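Side-chain contacts in cysteine protease (Xylella fastidiosa, PDB 3OIS), which probably cleaves peptide bonds as a papain-family cysteine protease, and binds uridine diphosphate: residues Y47-S52 with L194-A199; T64-V69 with E90-K95; I107-R112 with Q171-A176; V222-P227 with F251-S256. One frame throughout, in Å; residues are numbered along the deposited sequence.

Contact 1 (Y47-S52 with L194-A199); sequences YTPEKS and LKACLA
A sulfur-aromatic contact of Cys197 with Tyr47 joins the loop leading into helix 51-55 to helix 191-199. Cys197 SG lies over one face of the Tyr47 ring, displaced toward its rim: it is 4.4 Å from the ring centroid and 24° off the ring normal. The outer end of the ring also meets the helix backbone and CB, with Tyr47 CE2 4.0 Å from Cys197 CB and Tyr47 OH 3.7 Å from Cys197 CA. Tyr47 reaches this far because its CG stands anti to the backbone N (chi1 177°), which carries the ring out toward the helix. The loop and helix flank the curled antiparallel sheet of the papain-like fold. Val285 of strand 280-287 touches both Tyr47 and Cys197, and Tyr47 is backbone-bonded to Arg186. Two residues further along the loop, Pro49 CB rests 3.8 Å from Ala196 CB, a small apolar pair beside which Ile54 packs on both residues. A water bridges the two segments, 2.8 Å from Tyr47 OH and giving a weak hydrogen bond to Ala196 O, which links the phenol to the helix carbonyl indirectly. Bound UDP lies about 10 Å from the Tyr47 side chain.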
loop_
_atom_site.group_PDB
_atom_site.type_symbol
_atom_site.label_atom_id
_atom_site.label_comp_id
_atom_site.label_asym_id
_atom_site.label_seq_id
_atom_site.Cartn_x
_atom_site.Cartn_y
_atom_site.Cartn_z
ATOM N N TYR A 47 17.516 1.247 -2.308
ATOM C CA TYR A 47 17.672 0.986 -0.863
ATOM C C TYR A 47 18.860 0.018 -0.691
ATOM O O TYR A 47 18.877 -1.059 -1.260
ATOM C CB TYR A 47 16.345 0.423 -0.302
ATOM C CG TYR A 47 16.443 0.057 1.163
ATOM C CD1 TYR A 47 16.197 1.031 2.120
ATOM C CD2 TYR A 47 16.852 -1.227 1.579
ATOM C CE1 TYR A 47 16.262 0.737 3.494
ATOM C CE2 TYR A 47 16.957 -1.515 3.012
ATOM C CZ TYR A 47 16.637 -0.532 3.882
ATOM O OH TYR A 47 16.731 -0.785 5.198
ATOM N N THR A 48 19.902 0.413 0.033
ATOM C CA THR A 48 21.075 -0.426 0.053
ATOM C C THR A 48 21.248 -0.891 1.465
ATOM O O THR A 48 21.698 -0.132 2.284
ATOM C CB THR A 48 22.338 0.371 -0.415
ATOM O OG1 THR A 48 22.081 0.870 -1.741
ATOM C CG2 THR A 48 23.609 -0.569 -0.454
ATOM N N PRO A 49 20.871 -2.141 1.753
ATOM C CA PRO A 49 20.970 -2.624 3.117
ATOM C C PRO A 49 22.451 -2.769 3.471
ATOM O O PRO A 49 23.270 -3.046 2.568
ATOM C CB PRO A 49 20.372 -4.041 3.056
ATOM C CG PRO A 49 19.575 -4.108 1.766
ATOM C CD PRO A 49 20.414 -3.202 0.831
ATOM N N GLU A 50 22.763 -2.532 4.725
ATOM C CA GLU A 50 24.122 -2.778 5.262
ATOM C C GLU A 50 24.522 -4.228 5.061
ATOM O O GLU A 50 23.747 -5.148 5.392
ATOM C CB GLU A 50 24.166 -2.437 6.749
ATOM C CG GLU A 50 24.400 -0.973 7.028
ATOM C CD GLU A 50 25.652 -0.463 6.354
ATOM O OE1 GLU A 50 26.651 -1.213 6.304
ATOM O OE2 GLU A 50 25.625 0.686 5.864
ATOM N N LYS A 51 25.706 -4.465 4.494
ATOM C CA LYS A 51 26.133 -5.854 4.318
ATOM C C LYS A 51 26.152 -6.625 5.631
ATOM O O LYS A 51 25.918 -7.858 5.625
ATOM C CB LYS A 51 27.480 -5.991 3.599
ATOM C CG LYS A 51 27.331 -6.191 2.086
ATOM C CD LYS A 51 28.672 -6.132 1.418
ATOM C CE LYS A 51 28.563 -5.535 -0.004
ATOM N NZ LYS A 51 28.521 -4.020 -0.068
ATOM N N SER A 52 26.407 -5.947 6.747
ATOM C CA SER A 52 26.421 -6.661 8.043
ATOM C C SER A 52 25.069 -7.208 8.468
ATOM O O SER A 52 24.984 -8.251 9.150
ATOM C CB SER A 52 27.056 -5.828 9.195
ATOM O OG SER A 52 26.474 -4.537 9.333
ATOM N N LEU A 194 14.565 -7.801 1.249
ATOM C CA LEU A 194 13.292 -7.556 1.934
ATOM C C LEU A 194 13.442 -7.885 3.420
ATOM O O LEU A 194 12.902 -7.174 4.263
ATOM C CB LEU A 194 12.131 -8.373 1.360
ATOM C CG LEU A 194 11.978 -8.211 -0.177
ATOM C CD1 LEU A 194 10.790 -9.146 -0.739
ATOM C CD2 LEU A 194 11.700 -6.756 -0.488
ATOM N N LYS A 195 14.156 -8.961 3.720
ATOM C CA LYS A 195 14.294 -9.300 5.155
ATOM C C LYS A 195 15.163 -8.237 5.845
ATOM O O LYS A 195 14.872 -7.842 6.985
ATOM C CB LYS A 195 14.856 -10.710 5.388
ATOM C CG LYS A 195 14.004 -11.932 4.973
ATOM C CD LYS A 195 14.895 -13.219 5.136
ATOM C CE LYS A 195 14.032 -14.438 5.015
ATOM N NZ LYS A 195 14.886 -15.674 5.163
ATOM N N ALA A 196 16.239 -7.792 5.195
ATOM C CA ALA A 196 17.169 -6.842 5.817
ATOM C C ALA A 196 16.456 -5.532 6.100
ATOM O O ALA A 196 16.713 -4.879 7.139
ATOM C CB ALA A 196 18.308 -6.577 4.925
ATOM N N CYS A 197 15.570 -5.137 5.169
ATOM C CA CYS A 197 14.779 -3.911 5.378
ATOM C C CYS A 197 13.967 -4.035 6.698
ATOM O O CYS A 197 13.984 -3.142 7.569
ATOM C CB CYS A 197 13.829 -3.710 4.168
ATOM S SG CYS A 197 12.982 -2.131 4.157
ATOM N N LEU A 198 13.240 -5.159 6.815
ATOM C CA LEU A 198 12.408 -5.361 7.998
ATOM C C LEU A 198 13.282 -5.527 9.276
ATOM O O LEU A 198 12.865 -5.106 10.372
ATOM C CB LEU A 198 11.533 -6.596 7.771
ATOM C CG LEU A 198 10.466 -6.418 6.663
ATOM C CD1 LEU A 198 9.992 -7.862 6.249
ATOM C CD2 LEU A 198 9.310 -5.502 7.138
ATOM N N ALA A 199 14.411 -6.197 9.102
ATOM C CA ALA A 199 15.333 -6.420 10.231
ATOM C C ALA A 199 15.850 -5.165 10.940
ATOM O O ALA A 199 16.163 -5.212 12.186
ATOM C CB ALA A 199 16.486 -7.272 9.810
HETATM O O HOH W 1 18.464 -2.826 5.888
#

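Contact 2 (T64-V69 with E90-K95); sequences TPPFQV and ERIHDK
Ile92 CD1 forms nearly the whole of this surface contact from the helix side, pressing on the edge of the Phe67 ring. The tighter half is here: the methyl sits 3.8 Å from Phe67 CE2 and 3.9 Å from Phe67 CD2, close to the ring plane. Ile92 gets there by stretching out, its chi2 of 166° setting CD1 anti to CA at the far end of the chain. Within the loop, Pro65 CG lies 3.5 Å above one face of the same ring, so a proline limits the ring from a face while the isoleucine meets it at an edge. The looser half belongs to Pro66, whose CD is 4.1 Å from Ile92 CD1; both residues are exposed, and no hydrogen bond crosses the contact. Just past Ile92 the helix ends in a Schellman motif, with Lys95 at positive phi as the C-prime residue and Lys95 N 2.6 Å from Ile92 O. Inward, Phe67 packs on Ala85 and Gln88, earlier turns of helix 78-93, which corresponds to the long central helix of papain-like enzymes. The loop thus lies against the last turns of that helix, while Thr64, Pro65 and Val69 touch Tyr266 of strand 266-270.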
loop_
_atom_site.group_PDB
_atom_site.type_symbol
_atom_site.label_atom_id
_atom_site.label_comp_id
_atom_site.label_asym_id
_atom_site.label_seq_id
_atom_site.Cartn_x
_atom_site.Cartn_y
_atom_site.Cartn_z
ATOM N N THR A 64 4.552 -5.541 13.412
ATOM C CA THR A 64 3.109 -5.160 13.438
ATOM C C THR A 64 2.911 -4.014 14.451
ATOM O O THR A 64 3.236 -4.142 15.642
ATOM C CB THR A 64 2.211 -6.345 13.845
ATOM O OG1 THR A 64 2.355 -7.414 12.928
ATOM C CG2 THR A 64 0.686 -5.962 13.844
ATOM N N PRO A 65 2.310 -2.928 14.027
ATOM C CA PRO A 65 2.175 -1.750 14.911
ATOM C C PRO A 65 0.857 -1.846 15.735
ATOM O O PRO A 65 0.045 -2.758 15.496
ATOM C CB PRO A 65 2.164 -0.587 13.909
ATOM C CG PRO A 65 1.464 -1.152 12.754
ATOM C CD PRO A 65 1.967 -2.641 12.626
ATOM N N PRO A 66 0.659 -0.944 16.708
ATOM C CA PRO A 66 -0.534 -1.097 17.496
ATOM C C PRO A 66 -1.792 -0.590 16.807
ATOM O O PRO A 66 -2.888 -1.117 17.109
ATOM C CB PRO A 66 -0.239 -0.252 18.759
ATOM C CG PRO A 66 1.250 0.072 18.712
ATOM C CD PRO A 66 1.500 0.151 17.217
ATOM N N PHE A 67 -1.648 0.295 15.810
ATOM C CA PHE A 67 -2.855 0.815 15.190
ATOM C C PHE A 67 -3.508 -0.226 14.290
ATOM O O PHE A 67 -2.823 -0.921 13.530
ATOM C CB PHE A 67 -2.608 2.142 14.467
ATOM C CG PHE A 67 -1.548 2.074 13.323
ATOM C CD1 PHE A 67 -1.924 1.964 11.960
ATOM C CD2 PHE A 67 -0.231 2.245 13.614
ATOM C CE1 PHE A 67 -0.876 2.015 10.956
ATOM C CE2 PHE A 67 0.797 2.284 12.710
ATOM C CZ PHE A 67 0.492 2.106 11.324
ATOM N N GLN A 68 -4.827 -0.308 14.361
ATOM C CA GLN A 68 -5.500 -1.402 13.683
ATOM C C GLN A 68 -5.485 -1.150 12.174
ATOM O O GLN A 68 -5.248 -0.013 11.710
ATOM C CB GLN A 68 -6.941 -1.582 14.137
ATOM C CG GLN A 68 -7.835 -0.439 13.909
ATOM C CD GLN A 68 -9.145 -0.571 14.735
ATOM O OE1 GLN A 68 -10.010 -1.426 14.453
ATOM N NE2 GLN A 68 -9.284 0.301 15.754
ATOM N N VAL A 69 -5.773 -2.215 11.451
ATOM C CA VAL A 69 -5.938 -2.066 9.980
ATOM C C VAL A 69 -7.008 -1.048 9.634
ATOM O O VAL A 69 -7.985 -0.838 10.407
ATOM C CB VAL A 69 -6.191 -3.416 9.263
ATOM C CG1 VAL A 69 -5.024 -4.388 9.429
ATOM C CG2 VAL A 69 -7.526 -3.998 9.750
ATOM N N GLU A 90 5.948 5.280 10.639
ATOM C CA GLU A 90 7.198 6.044 10.784
ATOM C C GLU A 90 7.067 7.100 11.873
ATOM O O GLU A 90 8.066 7.385 12.576
ATOM C CB GLU A 90 7.711 6.687 9.458
ATOM C CG GLU A 90 8.229 5.729 8.392
ATOM C CD GLU A 90 9.500 4.974 8.757
ATOM O OE1 GLU A 90 10.602 5.575 8.833
ATOM O OE2 GLU A 90 9.385 3.767 8.918
ATOM N N ARG A 91 5.860 7.655 12.063
ATOM C CA ARG A 91 5.700 8.728 13.064
ATOM C C ARG A 91 5.844 8.136 14.449
ATOM O O ARG A 91 6.457 8.758 15.333
ATOM C CB ARG A 91 4.412 9.526 12.864
ATOM C CG ARG A 91 4.595 10.560 11.711
ATOM C CD ARG A 91 3.385 11.393 11.395
ATOM N NE ARG A 91 3.193 12.481 12.361
ATOM C CZ ARG A 91 2.289 12.471 13.340
ATOM N NH1 ARG A 91 1.493 11.422 13.486
ATOM N NH2 ARG A 91 2.184 13.513 14.180
ATOM N N ILE A 92 5.356 6.926 14.633
ATOM C CA ILE A 92 5.626 6.225 15.899
ATOM C C ILE A 92 7.127 6.081 16.124
ATOM O O ILE A 92 7.671 6.632 17.084
ATOM C CB ILE A 92 4.920 4.873 15.962
ATOM C CG1 ILE A 92 3.399 5.098 15.947
ATOM C CG2 ILE A 92 5.386 4.068 17.208
ATOM C CD1 ILE A 92 2.661 3.796 15.668
ATOM N N HIS A 93 7.793 5.375 15.231
ATOM C CA HIS A 93 9.230 5.145 15.338
ATOM C C HIS A 93 10.077 6.429 15.419
ATOM O O HIS A 93 11.111 6.461 16.077
ATOM C CB HIS A 93 9.699 4.275 14.172
ATOM C CG HIS A 93 11.006 3.595 14.424
ATOM N ND1 HIS A 93 11.377 3.150 15.676
ATOM C CD2 HIS A 93 12.017 3.255 13.586
ATOM C CE1 HIS A 93 12.569 2.582 15.602
ATOM N NE2 HIS A 93 12.977 2.627 14.343
ATOM N N ASP A 94 9.648 7.483 14.748
ATOM C CA ASP A 94 10.340 8.749 14.839
ATOM C C ASP A 94 9.895 9.492 16.120
ATOM O O ASP A 94 10.269 10.647 16.306
ATOM C CB ASP A 94 10.044 9.612 13.603
ATOM C CG ASP A 94 10.742 9.128 12.350
ATOM O OD1 ASP A 94 11.724 8.353 12.427
ATOM O OD2 ASP A 94 10.328 9.555 11.257
ATOM N N LYS A 95 9.093 8.843 16.975
ATOM C CA LYS A 95 8.626 9.448 18.246
ATOM C C LYS A 95 7.893 10.780 18.014
ATOM O O LYS A 95 8.089 11.746 18.764
ATOM C CB LYS A 95 9.806 9.605 19.246
ATOM C CG LYS A 95 10.582 8.268 19.508
ATOM C CD LYS A 95 11.911 8.447 20.310
ATOM C CE LYS A 95 12.830 7.207 20.232
#

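Contact 3 (I107-R112 with Q171-A176); sequences IYYNER and QCYKDA
Tyr173 and Asn110 approach from opposite directions between helices 104-114 and 170-176, in the helical part of the papain-like fold. Their CA atoms are 10.3 Å apart, a wide spacing that the length of the tyrosine spans. From CB the Tyr173 chain leaves with CG anti to the carbonyl carbon, and the ring then runs toward helix 104-114. On the way Phe106 meets this ring edge-to-face. Further along, Tyr173 CE2 comes within 3.4 Å of Asn110 OD1 and 3.6 Å of Asn110 ND2; OD1 lies at the ring edge, and the amide plane is turned 77° from the ring. CZ is likewise 3.4 Å from Asn110 OD1. At the tip, Tyr173 OH donates a hydrogen bond to Asn110 OD1 over 2.7 Å. Tyr173 OH also packs 3.8 Å from Tyr109 CD2 and equally far from Tyr109 CE2, the two tyrosine side chains crossing at about a right angle. The bond from Asn110 ND2 to Phe106 O, one turn back in the same helix, supports this orientation of the amide and helps hold its rotation. Tyr173 OH approaches OD1 at a C=O...donor angle of 118°, tilted 16° from the carbonyl plane.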
loop_
_atom_site.group_PDB
_atom_site.type_symbol
_atom_site.label_atom_id
_atom_site.label_comp_id
_atom_site.label_asym_id
_atom_site.label_seq_id
_atom_site.Cartn_x
_atom_site.Cartn_y
_atom_site.Cartn_z
ATOM N N ILE A 107 -4.240 11.553 -0.171
ATOM C CA ILE A 107 -3.243 10.905 -1.006
ATOM C C ILE A 107 -3.872 10.510 -2.339
ATOM O O ILE A 107 -3.283 10.800 -3.364
ATOM C CB ILE A 107 -2.546 9.735 -0.324
ATOM C CG1 ILE A 107 -1.766 10.207 0.945
ATOM C CG2 ILE A 107 -1.559 8.927 -1.256
ATOM C CD1 ILE A 107 -1.478 9.045 1.803
ATOM N N TYR A 108 -5.002 9.831 -2.290
ATOM C CA TYR A 108 -5.625 9.238 -3.506
ATOM C C TYR A 108 -6.044 10.345 -4.487
ATOM O O TYR A 108 -5.928 10.177 -5.686
ATOM C CB TYR A 108 -6.789 8.295 -3.122
ATOM C CG TYR A 108 -7.361 7.468 -4.287
ATOM C CD1 TYR A 108 -6.479 6.862 -5.241
ATOM C CD2 TYR A 108 -8.741 7.217 -4.357
ATOM C CE1 TYR A 108 -7.023 6.053 -6.278
ATOM C CE2 TYR A 108 -9.309 6.476 -5.420
ATOM C CZ TYR A 108 -8.414 5.918 -6.379
ATOM O OH TYR A 108 -8.985 5.153 -7.346
ATOM N N TYR A 109 -6.547 11.476 -3.985
ATOM C CA TYR A 109 -6.984 12.563 -4.882
ATOM C C TYR A 109 -5.746 13.105 -5.618
ATOM O O TYR A 109 -5.708 13.194 -6.879
ATOM C CB TYR A 109 -7.708 13.672 -4.057
ATOM C CG TYR A 109 -8.139 14.807 -4.936
ATOM C CD1 TYR A 109 -9.406 14.825 -5.421
ATOM C CD2 TYR A 109 -7.267 15.823 -5.295
ATOM C CE1 TYR A 109 -9.814 15.832 -6.300
ATOM C CE2 TYR A 109 -7.717 16.888 -6.153
ATOM C CZ TYR A 109 -8.923 16.851 -6.619
ATOM O OH TYR A 109 -9.287 17.883 -7.402
ATOM N N ASN A 110 -4.664 13.374 -4.875
ATOM C CA ASN A 110 -3.516 13.890 -5.495
ATOM C C ASN A 110 -2.788 12.908 -6.397
ATOM O O ASN A 110 -2.215 13.322 -7.404
ATOM C CB ASN A 110 -2.625 14.555 -4.425
ATOM C CG ASN A 110 -3.288 15.853 -3.913
ATOM O OD1 ASN A 110 -3.474 16.788 -4.657
ATOM N ND2 ASN A 110 -3.680 15.862 -2.657
ATOM N N GLU A 111 -2.815 11.609 -6.087
ATOM C CA GLU A 111 -2.233 10.644 -7.028
ATOM C C GLU A 111 -2.927 10.759 -8.391
ATOM O O GLU A 111 -2.273 10.706 -9.385
ATOM C CB GLU A 111 -2.448 9.191 -6.559
ATOM C CG GLU A 111 -1.619 8.823 -5.371
ATOM C CD GLU A 111 -2.016 7.481 -4.752
ATOM O OE1 GLU A 111 -3.204 7.230 -4.542
ATOM O OE2 GLU A 111 -1.066 6.660 -4.564
ATOM N N ARG A 112 -4.231 10.963 -8.417
ATOM C CA ARG A 112 -5.005 10.938 -9.689
ATOM C C ARG A 112 -4.872 12.306 -10.439
ATOM O O ARG A 112 -5.328 12.421 -11.524
ATOM C CB ARG A 112 -6.443 10.587 -9.407
ATOM C CG ARG A 112 -6.419 8.995 -9.111
ATOM C CD ARG A 112 -7.829 8.497 -8.807
ATOM N NE ARG A 112 -8.115 9.120 -7.552
ATOM C CZ ARG A 112 -9.251 9.668 -7.262
ATOM N NH1 ARG A 112 -10.270 9.586 -8.139
ATOM N NH2 ARG A 112 -9.360 10.231 -6.072
ATOM N N GLN A 171 -6.908 24.529 3.317
ATOM C CA GLN A 171 -6.350 24.327 4.691
ATOM C C GLN A 171 -5.683 22.933 4.780
ATOM O O GLN A 171 -4.621 22.786 5.358
ATOM C CB GLN A 171 -7.364 24.520 5.861
ATOM C CG GLN A 171 -6.684 24.715 7.290
ATOM C CD GLN A 171 -5.459 25.761 7.351
ATOM O OE1 GLN A 171 -5.566 26.888 6.864
ATOM N NE2 GLN A 171 -4.278 25.321 7.913
ATOM N N CYS A 172 -6.314 21.951 4.139
ATOM C CA CYS A 172 -5.739 20.582 4.044
ATOM C C CYS A 172 -4.395 20.578 3.378
ATOM O O CYS A 172 -3.462 20.004 3.897
ATOM C CB CYS A 172 -6.715 19.688 3.305
ATOM S SG CYS A 172 -8.145 19.273 4.246
ATOM N N TYR A 173 -4.274 21.237 2.220
ATOM C CA TYR A 173 -2.980 21.345 1.567
ATOM C C TYR A 173 -1.915 22.018 2.418
ATOM O O TYR A 173 -0.736 21.604 2.424
ATOM C CB TYR A 173 -3.143 22.026 0.219
ATOM C CG TYR A 173 -3.724 21.112 -0.865
ATOM C CD1 TYR A 173 -5.079 21.107 -1.157
ATOM C CD2 TYR A 173 -2.857 20.284 -1.619
ATOM C CE1 TYR A 173 -5.618 20.307 -2.180
ATOM C CE2 TYR A 173 -3.367 19.489 -2.673
ATOM C CZ TYR A 173 -4.688 19.445 -2.919
ATOM O OH TYR A 173 -5.247 18.688 -3.912
ATOM N N LYS A 174 -2.304 23.115 3.113
ATOM C CA LYS A 174 -1.311 23.792 3.952
ATOM C C LYS A 174 -0.852 22.872 5.099
ATOM O O LYS A 174 0.364 22.724 5.335
ATOM C CB LYS A 174 -1.932 25.058 4.524
ATOM C CG LYS A 174 -0.970 25.947 5.276
ATOM C CD LYS A 174 -1.452 27.451 5.264
ATOM C CE LYS A 174 -0.868 28.262 6.447
ATOM N NZ LYS A 174 -1.393 27.606 7.715
ATOM N N ASP A 175 -1.783 22.276 5.813
ATOM C CA ASP A 175 -1.430 21.382 6.937
ATOM C C ASP A 175 -0.614 20.164 6.437
ATOM O O ASP A 175 0.339 19.721 7.065
ATOM C CB ASP A 175 -2.691 20.961 7.713
ATOM C CG ASP A 175 -3.353 22.134 8.454
ATOM O OD1 ASP A 175 -2.676 23.130 8.719
ATOM O OD2 ASP A 175 -4.551 22.079 8.696
ATOM N N ALA A 176 -0.970 19.647 5.254
ATOM C CA ALA A 176 -0.265 18.466 4.772
ATOM C C ALA A 176 1.227 18.677 4.640
ATOM O O ALA A 176 2.020 17.728 4.774
ATOM C CB ALA A 176 -0.863 18.052 3.405
#

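Contact 4 (V222-P227 with F251-S256); sequences VRIPLP and FRIRNS
Ile224 CD1 and Ile253 CD1 touch at 3.7 Å, the two side chains crossing at about a right angle and meeting through their terminal methyls. In a second, separate patch, Val222 CG1 lies 4.3 Å from Arg252 NH1, a looser contact in which the methyl approaches the guanidinium obliquely. Ile253 points its CB toward the loop, and its extended chi2 (166°) carries CD1 out to Ile224. Arg252, the residue before it on strand 250-254, starts away from the loop, and a bend at chi2 (67°) helps bring its end back toward Val222. What positions both sides is strand 266-270, which pairs with strand 250-254 in the antiparallel sheet of the papain-like fold. Val222 and Ile224 are backbone hydrogen-bonded to Trp268 of that strand, so the 222-227 loop is tied to it at alternate residues. Phe267 packs on Ile253, and Tyr273 of helix 271-274 packs on Ile224. The arginine end is held by a salt bridge from NH1 to Glu263 and by a cation-pi contact with Trp268. No hydrogen bond or salt bridge joins the two segments, which meet through apolar side-chain contacts and the loose methyl-guanidinium approach; the charge beside Val222 is probably largely balanced by Glu263.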
loop_
_atom_site.group_PDB
_atom_site.type_symbol
_atom_site.label_atom_id
_atom_site.label_comp_id
_atom_site.label_asym_id
_atom_site.label_seq_id
_atom_site.Cartn_x
_atom_site.Cartn_y
_atom_site.Cartn_z
ATOM N N VAL A 222 -5.924 -17.053 5.619
ATOM C CA VAL A 222 -4.876 -16.199 6.217
ATOM C C VAL A 222 -3.571 -16.370 5.427
ATOM O O VAL A 222 -2.870 -15.343 5.137
ATOM C CB VAL A 222 -4.629 -16.527 7.718
ATOM C CG1 VAL A 222 -3.501 -15.671 8.223
ATOM C CG2 VAL A 222 -5.874 -16.271 8.489
ATOM N N ARG A 223 -3.238 -17.604 5.078
ATOM C CA ARG A 223 -2.139 -17.831 4.182
ATOM C C ARG A 223 -2.546 -17.731 2.705
ATOM O O ARG A 223 -3.403 -18.434 2.244
ATOM C CB ARG A 223 -1.469 -19.235 4.450
ATOM C CG ARG A 223 -0.930 -19.358 5.883
ATOM C CD ARG A 223 -0.130 -20.641 6.054
ATOM N NE ARG A 223 0.201 -20.686 7.478
ATOM C CZ ARG A 223 1.078 -21.509 8.041
ATOM N NH1 ARG A 223 1.252 -21.459 9.360
ATOM N NH2 ARG A 223 1.797 -22.325 7.290
ATOM N N ILE A 224 -1.903 -16.829 1.987
ATOM C CA ILE A 224 -2.200 -16.650 0.567
ATOM C C ILE A 224 -1.594 -17.825 -0.219
ATOM O O ILE A 224 -0.408 -18.064 -0.136
ATOM C CB ILE A 224 -1.671 -15.318 0.080
ATOM C CG1 ILE A 224 -2.263 -14.222 0.917
ATOM C CG2 ILE A 224 -2.093 -15.089 -1.373
ATOM C CD1 ILE A 224 -1.648 -12.787 0.479
ATOM N N PRO A 225 -2.431 -18.560 -0.992
ATOM C CA PRO A 225 -1.890 -19.709 -1.773
ATOM C C PRO A 225 -1.059 -19.171 -2.858
ATOM O O PRO A 225 -1.402 -18.119 -3.438
ATOM C CB PRO A 225 -3.158 -20.322 -2.402
ATOM C CG PRO A 225 -4.277 -19.850 -1.558
ATOM C CD PRO A 225 -3.913 -18.564 -0.934
ATOM N N LEU A 226 -0.003 -19.897 -3.195
ATOM C CA LEU A 226 0.753 -19.658 -4.422
ATOM C C LEU A 226 -0.108 -19.906 -5.661
ATOM O O LEU A 226 -0.784 -20.958 -5.785
ATOM C CB LEU A 226 1.927 -20.590 -4.433
ATOM C CG LEU A 226 3.035 -20.189 -5.344
ATOM C CD1 LEU A 226 3.608 -18.821 -4.915
ATOM C CD2 LEU A 226 4.170 -21.279 -5.265
ATOM N N PRO A 227 -0.169 -18.915 -6.579
ATOM C CA PRO A 227 -1.095 -19.056 -7.701
ATOM C C PRO A 227 -0.558 -20.115 -8.653
ATOM O O PRO A 227 0.693 -20.392 -8.698
ATOM C CB PRO A 227 -1.035 -17.661 -8.421
ATOM C CG PRO A 227 -0.624 -16.697 -7.314
ATOM C CD PRO A 227 0.393 -17.557 -6.488
ATOM N N PHE A 251 5.995 -13.845 4.555
ATOM C CA PHE A 251 6.046 -12.440 4.966
ATOM C C PHE A 251 4.682 -12.034 5.478
ATOM O O PHE A 251 3.626 -12.524 5.001
ATOM C CB PHE A 251 6.443 -11.508 3.776
ATOM C CG PHE A 251 7.903 -11.567 3.430
ATOM C CD1 PHE A 251 8.768 -10.599 3.895
ATOM C CD2 PHE A 251 8.372 -12.553 2.623
ATOM C CE1 PHE A 251 10.116 -10.577 3.594
ATOM C CE2 PHE A 251 9.787 -12.606 2.304
ATOM C CZ PHE A 251 10.651 -11.607 2.779
ATOM N N ARG A 252 4.692 -11.188 6.512
ATOM C CA ARG A 252 3.422 -10.735 7.127
ATOM C C ARG A 252 2.995 -9.438 6.465
ATOM O O ARG A 252 3.786 -8.481 6.355
ATOM C CB ARG A 252 3.698 -10.422 8.607
ATOM C CG ARG A 252 2.450 -10.101 9.436
ATOM C CD ARG A 252 1.646 -11.358 9.502
ATOM N NE ARG A 252 0.616 -11.194 10.549
ATOM C CZ ARG A 252 -0.325 -12.111 10.823
ATOM N NH1 ARG A 252 -0.490 -13.208 10.039
ATOM N NH2 ARG A 252 -1.156 -11.919 11.883
ATOM N N ILE A 253 1.749 -9.425 5.988
ATOM C CA ILE A 253 1.225 -8.226 5.285
ATOM C C ILE A 253 0.025 -7.623 6.029
ATOM O O ILE A 253 -0.859 -8.328 6.462
ATOM C CB ILE A 253 0.986 -8.520 3.768
ATOM C CG1 ILE A 253 0.029 -9.619 3.593
ATOM C CG2 ILE A 253 2.321 -8.920 3.022
ATOM C CD1 ILE A 253 -0.467 -9.673 2.123
ATOM N N ARG A 254 0.023 -6.296 6.159
ATOM C CA ARG A 254 -1.116 -5.499 6.656
ATOM C C ARG A 254 -1.990 -5.242 5.495
ATOM O O ARG A 254 -1.613 -4.554 4.545
ATOM C CB ARG A 254 -0.510 -4.210 7.177
ATOM C CG ARG A 254 -1.563 -3.242 7.767
ATOM C CD ARG A 254 -0.895 -1.892 8.131
ATOM N NE ARG A 254 -1.894 -0.883 8.296
ATOM C CZ ARG A 254 -2.609 -0.637 9.426
ATOM N NH1 ARG A 254 -2.388 -1.350 10.554
ATOM N NH2 ARG A 254 -3.536 0.322 9.446
ATOM N N ASN A 255 -3.196 -5.825 5.518
ATOM C CA ASN A 255 -4.160 -5.560 4.403
ATOM C C ASN A 255 -5.037 -4.333 4.802
ATOM O O ASN A 255 -4.855 -3.792 5.931
ATOM C CB ASN A 255 -4.965 -6.782 4.085
ATOM C CG ASN A 255 -5.438 -6.818 2.620
ATOM O OD1 ASN A 255 -5.408 -5.806 1.929
ATOM N ND2 ASN A 255 -5.840 -7.993 2.153
ATOM N N SER A 256 -5.905 -3.857 3.912
ATOM C CA SER A 256 -6.727 -2.672 4.106
ATOM C C SER A 256 -8.177 -3.055 3.827
ATOM O O SER A 256 -8.920 -2.289 3.226
ATOM C CB SER A 256 -6.227 -1.552 3.162
ATOM O OG SER A 256 -6.072 -2.101 1.830
#

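Contact 1 spans the longest loop of chain, with contacts 2 and 3 nested inside it; contact 4 opens after it closes. Contacts 2 and 3 sit on successive helices, 78-93 and 104-114, their centres about 21 Å apart. Contacts 1 and 4 both border the antiparallel sheet and touch directly: Phe251 CE1 packs 3.7 Å from Leu194 CB. Contacts 3 and 4, about 30 Å between centres, lie on opposite sides of the chain's centre. Contacts 2 and 3 thus belong to the helical side of the protease and contacts 1 and 4 to the sheet side; Arg254, whose NH1 and NH2 are probably hydrogen-bonded to Phe67 O and Gln68 O, ties the sheet to the loop before the central helix.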